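Local coordinates for protein alkyl hydroperoxide reductase AhpD (Deinococcus radiodurans R1, PDB 6K40) that probably reduces peroxides as an AhpD-like member of the carboxymuconolactone decarboxylase family, with a role in antioxidant defence, at residues N45-Q50 against A59-F64; A136-L141 against E148-P153. All coordinates share one frame; numbering follows the deposited sequence.

Overall arrangement
Both contacts lie toward the surface of this all-helical subunit, on opposite sides of its centre, with their own centres 28 Å apart; they share no helix and do not touch. Interaction 1 joins the short helix 45-49 to helix 54-69 through rings: two tryptophans meet a phenylalanine, a valine and one side-chain amide, and no hydrogen bond crosses between the segments. It reaches inward with the buried Phe-47, whereas neither partner in interaction 2 is buried. Interaction 2 depends on charge, a single lysine-aspartate salt bridge spanning helix 127-141 and the start of the next helical stretch, and buries about a third as much surface (77 against 223 Å²). Helix 161-184 packs on side chains of both.

Interaction 1 of 2, residues N45-Q50 against A59-F64; sequences NVFRAQ and AWWNYF
A helix-loop-helix corner, in which the short helix 45-49 folds back against helix 54-69, is closed by two aromatic contacts one residue apart, at Trp-60 and Trp-61. Phe-47 meets Trp-61 in a T-shaped (edge-to-face) pair: the phenyl edge, led by CZ and CE1, points at the face of the six-membered ring, with the planes at 74° and the centroids 4.7 Å apart. Phe-47 CZ comes down off-centre, nearest Trp-61 CH2 at 3.5 Å. With Phe-47 CG placed beside its own backbone N (chi1 -72°), the ring swings out to reach the neighbouring helix. Leu-32 of helix 27-40 touches both side chains.

Trp-60 is covered on both faces. Over the centre of one indole face sits the amide nitrogen of Gln-50, with NE2 3.5 Å from Trp-60 CD2, at the end of an extended chain that meets the indole at about a right angle. The amide plane is inclined 56° to the ring, so the two do not stack flat. Phe-64 CB, from the next turn of the same helix, lies over the opposite face, 4.0 Å above the plane and displaced toward the rim. Val-46 CG2 adds a looser apolar touch, 4.5 Å from Trp-60 CH2. Met-176 of helix 161-184 also packs on Trp-60. This is aromatic packing between helices consecutive in the chain, within an all-alpha AhpD-like fold.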
# COMPACT_ATOMS: atom_id res chain seq x y z
N ASN A 45 -2.48 16.92 10.26
CA ASN A 45 -1.11 17.19 10.68
C ASN A 45 -0.31 17.95 9.63
O ASN A 45 0.66 18.63 9.98
CB ASN A 45 -0.40 15.88 11.03
CG ASN A 45 -0.84 15.31 12.37
OD1 ASN A 45 -1.29 16.05 13.25
ND2 ASN A 45 -0.71 14.00 12.53
N VAL A 46 -0.69 17.85 8.35
CA VAL A 46 -0.02 18.65 7.33
C VAL A 46 -0.27 20.14 7.58
O VAL A 46 0.63 20.97 7.40
CB VAL A 46 -0.46 18.23 5.92
CG1 VAL A 46 -1.96 18.47 5.70
CG2 VAL A 46 0.37 18.95 4.87
N PHE A 47 -1.48 20.48 8.05
CA PHE A 47 -1.81 21.87 8.34
C PHE A 47 -0.93 22.44 9.44
O PHE A 47 -0.76 23.66 9.53
CB PHE A 47 -3.29 21.99 8.74
CG PHE A 47 -4.25 21.80 7.61
CD1 PHE A 47 -3.80 21.64 6.31
CD2 PHE A 47 -5.61 21.76 7.84
CE1 PHE A 47 -4.69 21.46 5.26
CE2 PHE A 47 -6.51 21.58 6.81
CZ PHE A 47 -6.05 21.43 5.51
N ARG A 48 -0.40 21.59 10.32
CA ARG A 48 0.52 22.03 11.35
C ARG A 48 1.96 22.05 10.85
O ARG A 48 2.68 23.02 11.06
CB ARG A 48 0.41 21.13 12.59
CG ARG A 48 -0.94 21.14 13.27
CD ARG A 48 -0.83 20.59 14.68
NE ARG A 48 -2.13 20.47 15.32
CZ ARG A 48 -2.77 21.47 15.92
NH1 ARG A 48 -2.24 22.68 15.96
NH2 ARG A 48 -3.96 21.26 16.47
N ALA A 49 2.37 20.98 10.17
CA ALA A 49 3.78 20.82 9.82
C ALA A 49 4.18 21.75 8.68
O ALA A 49 5.16 22.50 8.80
CB ALA A 49 4.06 19.37 9.45
N GLN A 50 3.44 21.73 7.57
CA GLN A 50 3.83 22.52 6.41
C GLN A 50 3.61 24.01 6.60
O GLN A 50 4.11 24.81 5.80
CB GLN A 50 3.06 22.04 5.18
CG GLN A 50 3.79 22.26 3.87
CD GLN A 50 3.06 21.62 2.71
OE1 GLN A 50 2.72 20.44 2.75
NE2 GLN A 50 2.81 22.41 1.67
N ALA A 59 -1.09 29.95 0.33
CA ALA A 59 -1.25 29.90 -1.12
C ALA A 59 -1.30 28.45 -1.62
O ALA A 59 -2.14 28.11 -2.48
CB ALA A 59 -0.11 30.66 -1.80
N TRP A 60 -0.42 27.60 -1.09
CA TRP A 60 -0.45 26.19 -1.45
C TRP A 60 -1.81 25.58 -1.15
O TRP A 60 -2.35 24.82 -1.96
CB TRP A 60 0.65 25.42 -0.72
CG TRP A 60 0.46 23.94 -0.84
CD1 TRP A 60 0.92 23.14 -1.84
CD2 TRP A 60 -0.26 23.08 0.06
NE1 TRP A 60 0.54 21.83 -1.63
CE2 TRP A 60 -0.19 21.77 -0.47
CE3 TRP A 60 -0.96 23.29 1.25
CZ2 TRP A 60 -0.79 20.69 0.16
CZ3 TRP A 60 -1.55 22.22 1.87
CH2 TRP A 60 -1.47 20.93 1.33
N TRP A 61 -2.37 25.89 0.02
CA TRP A 61 -3.66 25.30 0.38
C TRP A 61 -4.77 25.83 -0.50
O TRP A 61 -5.66 25.07 -0.89
CB TRP A 61 -3.98 25.57 1.85
CG TRP A 61 -5.37 25.14 2.22
CD1 TRP A 61 -6.39 25.93 2.65
CD2 TRP A 61 -5.90 23.80 2.18
NE1 TRP A 61 -7.51 25.18 2.89
CE2 TRP A 61 -7.24 23.87 2.60
CE3 TRP A 61 -5.36 22.56 1.82
CZ2 TRP A 61 -8.05 22.74 2.68
CZ3 TRP A 61 -6.17 21.44 1.90
CH2 TRP A 61 -7.50 21.54 2.33
N ASN A 62 -4.75 27.12 -0.82
CA ASN A 62 -5.72 27.67 -1.76
C ASN A 62 -5.73 26.86 -3.06
O ASN A 62 -6.78 26.33 -3.48
CB ASN A 62 -5.40 29.14 -2.02
CG ASN A 62 -6.36 29.79 -2.98
OD1 ASN A 62 -7.52 30.03 -2.66
ND2 ASN A 62 -5.87 30.10 -4.18
N TYR A 63 -4.55 26.70 -3.67
CA TYR A 63 -4.49 25.96 -4.93
C TYR A 63 -4.90 24.50 -4.76
O TYR A 63 -5.72 23.98 -5.53
CB TYR A 63 -3.08 26.06 -5.53
CG TYR A 63 -2.91 25.24 -6.79
CD1 TYR A 63 -3.90 25.20 -7.77
CD2 TYR A 63 -1.75 24.50 -7.02
CE1 TYR A 63 -3.75 24.45 -8.92
CE2 TYR A 63 -1.59 23.76 -8.17
CZ TYR A 63 -2.59 23.73 -9.12
OH TYR A 63 -2.43 22.99 -10.26
N PHE A 64 -4.32 23.82 -3.77
CA PHE A 64 -4.57 22.39 -3.58
C PHE A 64 -6.04 22.11 -3.29
O PHE A 64 -6.63 21.18 -3.84
CB PHE A 64 -3.68 21.86 -2.45
CG PHE A 64 -3.86 20.39 -2.18
CD1 PHE A 64 -3.12 19.45 -2.87
CD2 PHE A 64 -4.76 19.96 -1.22
CE1 PHE A 64 -3.28 18.10 -2.62
CE2 PHE A 64 -4.93 18.61 -0.96
CZ PHE A 64 -4.19 17.68 -1.66

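Interaction 2 of 2, residues A136-L141 against E148-P153; sequences AEKLTL and EADLAP
Lys-138 and Asp-150 form a salt bridge across a helix-loop-helix connection, where the last turn of helix 127-141 faces the 3-10 turn at 149-150 that leads toward helix 151-156. At the start of the first segment, the carbonyl O of Ala-136 accepts from both Thr-140 N and Thr-140 OG1, which approach from opposite faces of the carbonyl plane; the same hydroxyl also bonds to Asn-175, tying this face to helix 161-184. Glu-137 turns another way, pairing with Arg-121 and, across the dimer interface, with Arg-91 of the second subunit. Lys-138 carries the contact itself. Its CG lies anti to the backbone N (chi1 -159°) and the chain stays extended from there, taking the ammonium across to the aspartate.

Both ends of the bridge are held by the intervening loop as well: Thr-147 N donates to Asp-150 OD2, and Lys-138 NZ reaches the carbonyl of Glu-145. The ammonium straddles the carboxylate unevenly, with Lys-138 NZ 3.0 Å from Asp-150 OD2 on its syn side, 21° out of plane, and a weak bond of 3.3 Å from Lys-138 NZ to Asp-150 OD1.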
# COMPACT_ATOMS: atom_id res chain seq x y z
N ALA A 136 -1.59 7.99 -14.97
CA ALA A 136 -1.00 8.48 -13.73
C ALA A 136 0.32 7.77 -13.44
O ALA A 136 1.30 8.41 -13.05
CB ALA A 136 -1.98 8.30 -12.57
N GLU A 137 0.35 6.45 -13.63
CA GLU A 137 1.57 5.71 -13.37
C GLU A 137 2.69 6.13 -14.31
O GLU A 137 3.83 6.33 -13.88
CB GLU A 137 1.31 4.21 -13.48
CG GLU A 137 2.56 3.36 -13.32
CD GLU A 137 2.29 2.03 -12.65
OE1 GLU A 137 1.20 1.88 -12.06
OE2 GLU A 137 3.16 1.14 -12.71
N LYS A 138 2.38 6.29 -15.60
CA LYS A 138 3.42 6.71 -16.53
C LYS A 138 3.93 8.10 -16.20
O LYS A 138 5.15 8.34 -16.22
CB LYS A 138 2.91 6.65 -17.97
CG LYS A 138 4.04 6.57 -18.98
CD LYS A 138 3.62 6.94 -20.39
CE LYS A 138 4.84 7.29 -21.24
NZ LYS A 138 4.62 7.08 -22.69
N LEU A 139 3.03 9.03 -15.89
CA LEU A 139 3.44 10.40 -15.59
C LEU A 139 4.23 10.49 -14.29
O LEU A 139 5.09 11.36 -14.14
CB LEU A 139 2.22 11.33 -15.55
CG LEU A 139 2.49 12.83 -15.44
CD1 LEU A 139 3.43 13.31 -16.54
CD2 LEU A 139 1.19 13.62 -15.48
N THR A 140 3.95 9.59 -13.34
CA THR A 140 4.71 9.58 -12.10
C THR A 140 6.09 8.96 -12.28
O THR A 140 7.08 9.50 -11.79
CB THR A 140 3.93 8.83 -11.01
OG1 THR A 140 2.68 9.48 -10.77
CG2 THR A 140 4.73 8.78 -9.72
N LEU A 141 6.17 7.83 -12.98
CA LEU A 141 7.41 7.08 -13.04
C LEU A 141 8.31 7.46 -14.20
O LEU A 141 9.54 7.40 -14.07
CB LEU A 141 7.11 5.58 -13.11
CG LEU A 141 6.38 4.97 -11.91
CD1 LEU A 141 6.18 3.48 -12.10
CD2 LEU A 141 7.15 5.25 -10.63
N GLU A 148 1.92 12.92 -27.06
CA GLU A 148 0.52 13.25 -27.32
C GLU A 148 -0.35 12.00 -27.41
O GLU A 148 -1.51 12.02 -26.98
CB GLU A 148 0.43 14.07 -28.61
CG GLU A 148 -0.98 14.56 -28.94
CD GLU A 148 -0.99 15.56 -30.09
OE1 GLU A 148 0.04 15.71 -30.77
OE2 GLU A 148 -2.05 16.19 -30.31
N ALA A 149 0.21 10.91 -27.95
CA ALA A 149 -0.56 9.67 -28.10
C ALA A 149 -1.06 9.15 -26.76
O ALA A 149 -2.09 8.46 -26.70
CB ALA A 149 0.29 8.61 -28.80
N ASP A 150 -0.35 9.45 -25.67
CA ASP A 150 -0.78 9.02 -24.34
C ASP A 150 -2.13 9.61 -23.95
O ASP A 150 -2.78 9.08 -23.04
CB ASP A 150 0.27 9.41 -23.30
CG ASP A 150 1.57 8.65 -23.48
OD1 ASP A 150 1.53 7.46 -23.83
OD2 ASP A 150 2.64 9.26 -23.26
N LEU A 151 -2.57 10.69 -24.60
CA LEU A 151 -3.88 11.23 -24.30
C LEU A 151 -5.00 10.45 -24.97
O LEU A 151 -6.17 10.60 -24.57
CB LEU A 151 -3.97 12.70 -24.74
CG LEU A 151 -2.97 13.67 -24.11
CD1 LEU A 151 -3.22 15.08 -24.63
CD2 LEU A 151 -3.04 13.64 -22.58
N ALA A 152 -4.68 9.60 -25.95
CA ALA A 152 -5.72 8.90 -26.70
C ALA A 152 -6.64 8.05 -25.82
O ALA A 152 -7.87 8.14 -26.00
CB ALA A 152 -5.08 8.06 -27.81
N PRO A 153 -6.15 7.22 -24.89
CA PRO A 153 -7.09 6.48 -24.03
C PRO A 153 -7.98 7.39 -23.20
O PRO A 153 -9.19 7.13 -23.07
CB PRO A 153 -6.17 5.63 -23.15
CG PRO A 153 -4.90 5.52 -23.93
CD PRO A 153 -4.75 6.84 -24.60